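Side-chain contact in DNA repair protein MmcB-related protein (PDB 3DNX), which is of unknown function but, as an MmcB-like protein of the PDDEXK nuclease-like clan, may act in DNA repair: residues A[56-61]-A[67-72]. Residues are numbered along the deposited sequence; the frame is centred on the assembly and turned at random.
With NA (sodium ion), chain C.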
loop_
_atom_site.group_PDB
_atom_site.type_symbol
_atom_site.label_atom_id
_atom_site.label_comp_id
_atom_site.label_asym_id
_atom_site.label_seq_id
_atom_site.Cartn_x
_atom_site.Cartn_y
_atom_site.Cartn_z
ATOM N N VAL A 56 7.689 -0.827 14.110
ATOM C CA VAL A 56 6.901 0.268 14.620
ATOM C C VAL A 56 7.902 1.323 15.077
ATOM O O VAL A 56 8.873 1.028 15.824
ATOM C CB VAL A 56 6.002 -0.182 15.778
ATOM C CG1 VAL A 56 5.582 1.025 16.669
ATOM C CG2 VAL A 56 4.811 -0.987 15.223
ATOM N N ILE A 57 7.666 2.552 14.629
ATOM C CA ILE A 57 8.475 3.691 15.034
ATOM C C ILE A 57 7.563 4.758 15.612
ATOM O O ILE A 57 6.677 5.286 14.925
ATOM C CB ILE A 57 9.306 4.281 13.866
ATOM C CG1 ILE A 57 10.209 3.211 13.279
ATOM C CG2 ILE A 57 10.166 5.485 14.309
ATOM C CD1 ILE A 57 9.769 2.791 11.924
ATOM N N GLU A 58 7.790 5.065 16.891
ATOM C CA GLU A 58 7.104 6.125 17.560
ATOM C C GLU A 58 7.963 7.382 17.543
ATOM O O GLU A 58 9.081 7.395 18.125
ATOM C CB GLU A 58 6.781 5.715 19.009
ATOM C CG GLU A 58 5.683 4.719 19.137
ATOM C CD GLU A 58 4.348 5.284 18.712
ATOM O OE1 GLU A 58 3.744 6.036 19.506
ATOM O OE2 GLU A 58 3.902 4.977 17.590
ATOM N N CYS A 59 7.391 8.433 16.984
ATOM C CA CYS A 59 8.052 9.694 16.746
ATOM C C CYS A 59 7.687 10.656 17.853
ATOM O O CYS A 59 6.604 11.197 17.876
ATOM C CB CYS A 59 7.668 10.254 15.371
ATOM S SG CYS A 59 8.117 9.146 14.016
ATOM N N LYS A 60 8.607 10.883 18.788
ATOM C CA LYS A 60 8.325 11.774 19.906
ATOM C C LYS A 60 9.039 13.115 19.724
ATOM O O LYS A 60 10.249 13.190 19.670
ATOM C CB LYS A 60 8.710 11.101 21.211
ATOM C CG LYS A 60 7.992 9.782 21.431
ATOM C CD LYS A 60 6.495 10.067 21.519
ATOM C CE LYS A 60 5.693 8.840 21.681
ATOM N NZ LYS A 60 4.209 9.133 21.756
ATOM N N SER A 61 8.253 14.175 19.651
ATOM C CA SER A 61 8.754 15.471 19.262
ATOM C C SER A 61 9.182 16.301 20.480
ATOM O O SER A 61 9.819 17.355 20.312
ATOM C CB SER A 61 7.671 16.171 18.464
ATOM O OG SER A 61 6.468 16.264 19.247
ATOM N N GLN A 67 6.244 11.216 27.528
ATOM C CA GLN A 67 5.518 10.997 28.767
ATOM C C GLN A 67 4.089 10.454 28.536
ATOM O O GLN A 67 3.623 9.577 29.269
ATOM C CB GLN A 67 5.542 12.290 29.601
ATOM C CG GLN A 67 6.986 12.662 30.057
ATOM C CD GLN A 67 7.191 14.161 30.388
ATOM O OE1 GLN A 67 6.228 14.926 30.504
ATOM N NE2 GLN A 67 8.454 14.560 30.587
ATOM N N ALA A 68 3.428 10.951 27.500
ATOM C CA ALA A 68 2.097 10.484 27.090
ATOM C C ALA A 68 2.047 9.060 26.465
ATOM O O ALA A 68 0.987 8.449 26.431
ATOM C CB ALA A 68 1.484 11.498 26.115
ATOM N N ASP A 69 3.166 8.533 25.970
ATOM C CA ASP A 69 3.204 7.167 25.386
ATOM C C ASP A 69 3.628 6.110 26.464
ATOM O O ASP A 69 4.410 5.183 26.170
ATOM C CB ASP A 69 4.199 7.153 24.213
ATOM C CG ASP A 69 3.675 6.431 22.937
ATOM O OD1 ASP A 69 2.492 6.017 22.835
ATOM O OD2 ASP A 69 4.490 6.318 21.987
ATOM N N ALA A 70 3.100 6.256 27.679
ATOM C CA ALA A 70 3.402 5.363 28.831
ATOM C C ALA A 70 3.093 3.864 28.612
ATOM O O ALA A 70 3.794 2.996 29.139
ATOM C CB ALA A 70 2.691 5.860 30.087
ATOM N N LYS A 71 2.067 3.567 27.815
ATOM C CA LYS A 71 1.698 2.178 27.496
ATOM C C LYS A 71 2.424 1.633 26.237
ATOM O O LYS A 71 1.928 0.695 25.618
ATOM C CB LYS A 71 0.166 2.045 27.306
ATOM C CG LYS A 71 -0.701 2.668 28.410
ATOM C CD LYS A 71 -0.495 2.010 29.794
ATOM C CE LYS A 71 -1.438 2.607 30.838
ATOM N NZ LYS A 71 -1.860 1.653 31.921
ATOM N N TRP A 72 3.598 2.195 25.908
ATOM C CA TRP A 72 4.354 1.844 24.697
ATOM C C TRP A 72 4.701 0.360 24.631
ATOM O O TRP A 72 4.868 -0.184 23.544
ATOM C CB TRP A 72 5.665 2.677 24.570
ATOM C CG TRP A 72 6.665 2.367 25.636
ATOM C CD1 TRP A 72 6.751 2.933 26.881
ATOM C CD2 TRP A 72 7.707 1.380 25.575
ATOM N NE1 TRP A 72 7.768 2.341 27.606
ATOM C CE2 TRP A 72 8.371 1.387 26.830
ATOM C CE3 TRP A 72 8.115 0.468 24.603
ATOM C CZ2 TRP A 72 9.432 0.520 27.128
ATOM C CZ3 TRP A 72 9.180 -0.390 24.893
ATOM C CH2 TRP A 72 9.833 -0.348 26.140
HETATM NA NA NA C . 4.297 12.059 18.401
HETATM O O HOH W 1 3.766 9.890 19.077
HETATM O O HOH W 2 3.809 11.952 16.224
HETATM O O HOH W 3 2.348 12.784 19.442
#
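Two carboxylates come together in a buried setting, OE1 of Glu-58 lying 2.6 Å from OD2 of Asp-69, their planes turned 45° against each other. Lys-60 brings a positive charge to the pair: its NZ forms a salt bridge of 2.8 Å to Asp-69 OD2. OD2 sits too close to a neighbouring atom in the model, so both distances are less sure. NZ does not meet the acid end-on; it lies above the carboxylate plane, and the lysine chain crosses the aspartate at about a right angle. A bend at chi2 (-63°) followed by an extended end folds Lys-60 back toward Glu-58, to whose OE1 its NZ makes a long salt bridge of 3.9 Å. The three side chains form a salt-bridge network, an example of one ammonium serving two acids. The setting is the beta-alpha-beta unit in which strand 54-59 leads into helix 63-68 and on to the parallel strand 81-86. Glu-58 and Lys-60, with one residue between them, together with Asp-44 on the adjacent strand, match the signature of the PDDEXK clan, consistent with a nuclease-like site. Glu-58 OE2 accepts a hydrogen bond from the backbone N of Asp-44, and Asp-69 OD1 is hydrogen-bonded to the hydroxyl of Tyr-75. The ammonium of Lys-60 also donates to the carbonyl of Asp-65 and, at 2.8 Å, to water 1. Replacing Asp-69 with an alanine would probably deprive Lys-60 of this carboxylate partner and Tyr-75 of a hydrogen-bond partner, letting the lysine end turn more readily. Water 1 is itself a ligand of the sodium ion, at 2.3 Å, so the lysine reaches the metal through it, while Cys-59 O binds the ion directly at 2.5 Å beside Asp-65 OD2.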